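Long-range contact in FHA domain-containing protein DDL (Arabidopsis thaliana, PDB 3VPY), which probably recognises phosphothreonine in the partner protein Dicer-like1 through the cleft of its forkhead-associated (FHA) domain: residues L34-E45 against P56-Y67. Residues are numbered along the deposited sequence; the frame is centred on the assembly and turned at random.
Sequences LHRQSCYLFGRE and PSCSKQHAVIQY
Phe-42 and Ile-65 meet on the inner face of an antiparallel strand pair, 39-43 against 63-67. With Phe-42 CG anti to its carbonyl carbon (chi1 -64°), Phe-42 CE2 lies 3.7 Å from Ile-65 CD1, and Ala-63 O sits at the ring edge, in plane. Leu-34 CD2 reaches the same Ile-65 CD1 at 3.9 Å, crossing at about a right angle. Phe-119 and Ile-117 of strand 116-119 cover this face, joining the two sheets of the FHA sandwich. The Tyr-40 ring lies between Gln-37 CG on one face and Leu-34 CD1 on the other. Its edge meets that of Tyr-67, whose OH makes a weak hydrogen bond to Leu-34 O.

Tyr-40 and Ile-65 exchange backbone hydrogen bonds, 2.9 Å from N to O each way, and Phe-42 N donates to Ala-63 O. In a classic beta bulge, His-62 N and Ala-63 N both donate to Phe-42 O, at 2.8 and 3.2 Å. The Arg-44 chain bends at chi3 (71°), and Arg-44 NH1 donates to Cys-58 O (2.9 Å) in the guanidinium plane. Arg-44 N donates to Ser-59 O and Glu-45 N to Lys-60 O. Glu-45 OE1 is 4.4 Å from Lys-60 NZ, too far for a salt bridge.

Apolar groups fill the interior, and paired amides fix the register. The Arg-44 side chain and two backbone amides together hold residues 58-60, while Glu-45 and Lys-60 probably attract each other only loosely.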
loop_
_atom_site.group_PDB
_atom_site.type_symbol
_atom_site.label_atom_id
_atom_site.label_comp_id
_atom_site.label_asym_id
_atom_site.label_seq_id
_atom_site.Cartn_x
_atom_site.Cartn_y
_atom_site.Cartn_z
ATOM N N LEU A 34 -0.241 -2.254 -8.074
ATOM C CA LEU A 34 0.447 -1.448 -7.063
ATOM C C LEU A 34 1.944 -1.731 -7.008
ATOM O O LEU A 34 2.568 -1.661 -5.939
ATOM C CB LEU A 34 -0.187 -1.665 -5.689
ATOM C CG LEU A 34 -0.190 -0.431 -4.772
ATOM C CD1 LEU A 34 -1.166 0.658 -5.256
ATOM C CD2 LEU A 34 -0.502 -0.888 -3.352
ATOM N N HIS A 35 2.539 -2.038 -8.155
ATOM C CA HIS A 35 3.943 -2.444 -8.150
ATOM C C HIS A 35 4.738 -1.907 -9.341
ATOM O O HIS A 35 5.862 -2.352 -9.588
ATOM C CB HIS A 35 4.116 -3.973 -8.026
ATOM C CG HIS A 35 3.407 -4.762 -9.091
ATOM N ND1 HIS A 35 3.987 -5.091 -10.301
ATOM C CD2 HIS A 35 2.174 -5.322 -9.104
ATOM C CE1 HIS A 35 3.127 -5.789 -11.028
ATOM N NE2 HIS A 35 2.023 -5.950 -10.321
ATOM N N ARG A 36 4.182 -0.935 -10.057
ATOM C CA ARG A 36 4.914 -0.331 -11.176
ATOM C C ARG A 36 5.483 1.075 -10.909
ATOM O O ARG A 36 6.049 1.704 -11.808
ATOM C CB ARG A 36 4.085 -0.376 -12.466
ATOM C CG ARG A 36 4.055 -1.770 -13.118
ATOM C CD ARG A 36 3.107 -1.830 -14.317
ATOM N NE ARG A 36 3.336 -2.982 -15.227
ATOM C CZ ARG A 36 2.791 -4.198 -15.075
ATOM N NH1 ARG A 36 1.993 -4.449 -14.045
ATOM N NH2 ARG A 36 3.025 -5.170 -15.968
ATOM N N GLN A 37 5.320 1.578 -9.688
ATOM C CA GLN A 37 6.053 2.767 -9.291
ATOM C C GLN A 37 6.355 2.706 -7.805
ATOM O O GLN A 37 5.835 1.852 -7.105
ATOM C CB GLN A 37 5.290 4.043 -9.633
ATOM C CG GLN A 37 3.910 4.102 -9.106
ATOM C CD GLN A 37 3.004 5.065 -9.899
ATOM O OE1 GLN A 37 2.728 4.871 -11.086
ATOM N NE2 GLN A 37 2.533 6.088 -9.230
ATOM N N SER A 38 7.206 3.618 -7.348
ATOM C CA SER A 38 7.669 3.559 -5.968
ATOM C C SER A 38 6.717 4.234 -4.992
ATOM O O SER A 38 6.830 4.040 -3.773
ATOM C CB SER A 38 9.083 4.157 -5.856
ATOM O OG SER A 38 9.076 5.501 -6.314
ATOM N N CYS A 39 5.772 5.011 -5.517
ATOM C CA CYS A 39 4.786 5.683 -4.678
ATOM C C CYS A 39 3.445 5.846 -5.394
ATOM O O CYS A 39 3.388 6.159 -6.598
ATOM C CB CYS A 39 5.344 7.025 -4.205
ATOM S SG CYS A 39 4.299 7.917 -3.079
ATOM N N TYR A 40 2.375 5.577 -4.661
ATOM C CA TYR A 40 1.016 5.786 -5.154
ATOM C C TYR A 40 0.252 6.783 -4.289
ATOM O O TYR A 40 0.042 6.550 -3.097
ATOM C CB TYR A 40 0.239 4.464 -5.213
ATOM C CG TYR A 40 0.710 3.531 -6.313
ATOM C CD1 TYR A 40 0.108 3.541 -7.565
ATOM C CD2 TYR A 40 1.769 2.649 -6.097
ATOM C CE1 TYR A 40 0.558 2.679 -8.592
ATOM C CE2 TYR A 40 2.215 1.800 -7.103
ATOM C CZ TYR A 40 1.597 1.814 -8.355
ATOM O OH TYR A 40 2.013 0.969 -9.371
ATOM N N LEU A 41 -0.164 7.888 -4.904
ATOM C CA LEU A 41 -0.965 8.902 -4.224
ATOM C C LEU A 41 -2.450 8.609 -4.353
ATOM O O LEU A 41 -2.954 8.431 -5.456
ATOM C CB LEU A 41 -0.663 10.287 -4.809
ATOM C CG LEU A 41 -1.513 11.441 -4.285
ATOM C CD1 LEU A 41 -1.328 11.636 -2.771
ATOM C CD2 LEU A 41 -1.179 12.717 -5.040
ATOM N N PHE A 42 -3.137 8.573 -3.213
ATOM C CA PHE A 42 -4.597 8.429 -3.160
ATOM C C PHE A 42 -5.206 9.769 -2.798
ATOM O O PHE A 42 -4.788 10.415 -1.833
ATOM C CB PHE A 42 -4.982 7.434 -2.073
ATOM C CG PHE A 42 -4.493 6.035 -2.342
ATOM C CD1 PHE A 42 -5.377 5.070 -2.836
ATOM C CD2 PHE A 42 -3.157 5.690 -2.132
ATOM C CE1 PHE A 42 -4.930 3.760 -3.096
ATOM C CE2 PHE A 42 -2.677 4.388 -2.414
ATOM C CZ PHE A 42 -3.568 3.420 -2.891
ATOM N N GLY A 43 -6.220 10.179 -3.544
ATOM C CA GLY A 43 -6.874 11.429 -3.213
ATOM C C GLY A 43 -8.014 11.771 -4.127
ATOM O O GLY A 43 -8.204 11.138 -5.173
ATOM N N ARG A 44 -8.787 12.763 -3.701
ATOM C CA ARG A 44 -9.969 13.188 -4.463
ATOM C C ARG A 44 -9.612 14.011 -5.704
ATOM O O ARG A 44 -10.407 14.096 -6.655
ATOM C CB ARG A 44 -10.923 13.949 -3.542
ATOM C CG ARG A 44 -12.418 13.725 -3.834
ATOM C CD ARG A 44 -13.297 14.613 -2.947
ATOM N NE ARG A 44 -13.179 16.020 -3.377
ATOM C CZ ARG A 44 -12.472 16.957 -2.747
ATOM N NH1 ARG A 44 -11.853 16.705 -1.593
ATOM N NH2 ARG A 44 -12.397 18.170 -3.269
ATOM N N GLU A 45 -8.419 14.607 -5.710
ATOM C CA GLU A 45 -8.008 15.466 -6.834
ATOM C C GLU A 45 -7.483 14.636 -8.014
ATOM O O GLU A 45 -6.353 14.179 -8.009
ATOM C CB GLU A 45 -6.975 16.495 -6.369
ATOM C CG GLU A 45 -6.542 17.466 -7.460
ATOM C CD GLU A 45 -5.714 18.618 -6.925
ATOM O OE1 GLU A 45 -5.548 18.725 -5.689
ATOM O OE2 GLU A 45 -5.210 19.416 -7.748
ATOM N N PRO A 56 -16.888 11.974 -1.259
ATOM C CA PRO A 56 -16.751 13.350 -0.782
ATOM C C PRO A 56 -16.099 13.498 0.607
ATOM O O PRO A 56 -15.705 14.594 0.973
ATOM C CB PRO A 56 -18.201 13.886 -0.801
ATOM C CG PRO A 56 -19.060 12.696 -0.861
ATOM C CD PRO A 56 -18.287 11.626 -1.558
ATOM N N SER A 57 -15.954 12.414 1.368
ATOM C CA SER A 57 -15.274 12.554 2.683
ATOM C C SER A 57 -13.759 12.583 2.537
ATOM O O SER A 57 -13.031 12.858 3.504
ATOM C CB SER A 57 -15.685 11.438 3.646
ATOM O OG SER A 57 -15.286 10.179 3.165
ATOM N N CYS A 58 -13.273 12.262 1.351
ATOM C CA CYS A 58 -11.823 12.147 1.123
ATOM C C CYS A 58 -11.156 13.478 0.799
ATOM O O CYS A 58 -11.726 14.323 0.131
ATOM C CB CYS A 58 -11.549 11.184 -0.017
ATOM S SG CYS A 58 -12.038 9.483 0.412
ATOM N N SER A 59 -9.918 13.643 1.249
ATOM C CA SER A 59 -9.176 14.890 1.000
ATOM C C SER A 59 -8.584 14.878 -0.411
ATOM O O SER A 59 -8.466 13.807 -1.033
ATOM C CB SER A 59 -8.071 15.043 2.055
ATOM O OG SER A 59 -8.613 15.002 3.391
ATOM N N LYS A 60 -8.237 16.061 -0.929
ATOM C CA LYS A 60 -7.659 16.196 -2.273
ATOM C C LYS A 60 -6.420 15.315 -2.464
ATOM O O LYS A 60 -6.265 14.607 -3.472
ATOM C CB LYS A 60 -7.318 17.664 -2.521
ATOM C CG LYS A 60 -8.541 18.543 -2.777
ATOM C CD LYS A 60 -8.149 20.001 -2.829
ATOM C CE LYS A 60 -7.994 20.469 -4.241
ATOM N NZ LYS A 60 -8.120 21.948 -4.266
ATOM N N GLN A 61 -5.544 15.361 -1.465
ATOM C CA GLN A 61 -4.405 14.452 -1.340
ATOM C C GLN A 61 -4.499 13.803 0.045
ATOM O O GLN A 61 -4.273 14.457 1.081
ATOM C CB GLN A 61 -3.081 15.219 -1.492
ATOM C CG GLN A 61 -2.926 15.944 -2.826
ATOM C CD GLN A 61 -1.572 16.626 -2.970
ATOM O OE1 GLN A 61 -0.543 16.025 -2.684
ATOM N NE2 GLN A 61 -1.574 17.868 -3.449
ATOM N N HIS A 62 -4.863 12.528 0.057
ATOM C CA HIS A 62 -5.349 11.895 1.272
ATOM C C HIS A 62 -4.264 11.053 1.916
ATOM O O HIS A 62 -3.979 11.214 3.095
ATOM C CB HIS A 62 -6.561 11.011 0.959
ATOM C CG HIS A 62 -7.432 10.736 2.141
ATOM N ND1 HIS A 62 -7.119 9.840 3.139
ATOM C CD2 HIS A 62 -8.635 11.261 2.475
ATOM C CE1 HIS A 62 -8.099 9.815 4.027
ATOM N NE2 HIS A 62 -9.027 10.669 3.647
ATOM N N ALA A 63 -3.668 10.148 1.147
ATOM C CA ALA A 63 -2.684 9.201 1.695
ATOM C C ALA A 63 -1.763 8.775 0.569
ATOM O O ALA A 63 -2.135 8.853 -0.611
ATOM C CB ALA A 63 -3.373 7.993 2.267
ATOM N N VAL A 64 -0.564 8.316 0.926
ATOM C CA VAL A 64 0.320 7.685 -0.053
ATOM C C VAL A 64 0.660 6.248 0.393
ATOM O O VAL A 64 0.727 5.963 1.588
ATOM C CB VAL A 64 1.610 8.543 -0.296
ATOM C CG1 VAL A 64 2.497 8.654 0.965
ATOM C CG2 VAL A 64 2.408 8.007 -1.451
ATOM N N ILE A 65 0.806 5.347 -0.563
ATOM C CA ILE A 65 1.509 4.087 -0.291
ATOM C C ILE A 65 2.892 4.232 -0.906
ATOM O O ILE A 65 3.027 4.446 -2.124
ATOM C CB ILE A 65 0.756 2.841 -0.815
ATOM C CG1 ILE A 65 -0.497 2.626 0.044
ATOM C CG2 ILE A 65 1.674 1.599 -0.750
ATOM C CD1 ILE A 65 -1.450 1.510 -0.399
ATOM N N GLN A 66 3.899 4.176 -0.026
ATOM C CA GLN A 66 5.279 4.444 -0.370
ATOM C C GLN A 66 6.060 3.158 -0.219
ATOM O O GLN A 66 6.033 2.560 0.867
ATOM C CB GLN A 66 5.854 5.481 0.601
ATOM C CG GLN A 66 7.340 5.732 0.382
ATOM C CD GLN A 66 7.601 6.483 -0.907
ATOM O OE1 GLN A 66 7.107 7.603 -1.089
ATOM N NE2 GLN A 66 8.364 5.876 -1.813
ATOM N N TYR A 67 6.707 2.717 -1.297
ATOM C CA TYR A 67 7.646 1.592 -1.230
ATOM C C TYR A 67 8.994 2.073 -0.734
ATOM O O TYR A 67 9.464 3.108 -1.170
ATOM C CB TYR A 67 7.741 0.860 -2.595
ATOM C CG TYR A 67 6.477 0.095 -2.856
ATOM C CD1 TYR A 67 6.264 -1.140 -2.258
ATOM C CD2 TYR A 67 5.458 0.633 -3.641
ATOM C CE1 TYR A 67 5.073 -1.830 -2.424
ATOM C CE2 TYR A 67 4.257 -0.062 -3.826
ATOM C CZ TYR A 67 4.083 -1.295 -3.223
ATOM O OH TYR A 67 2.889 -1.970 -3.385
#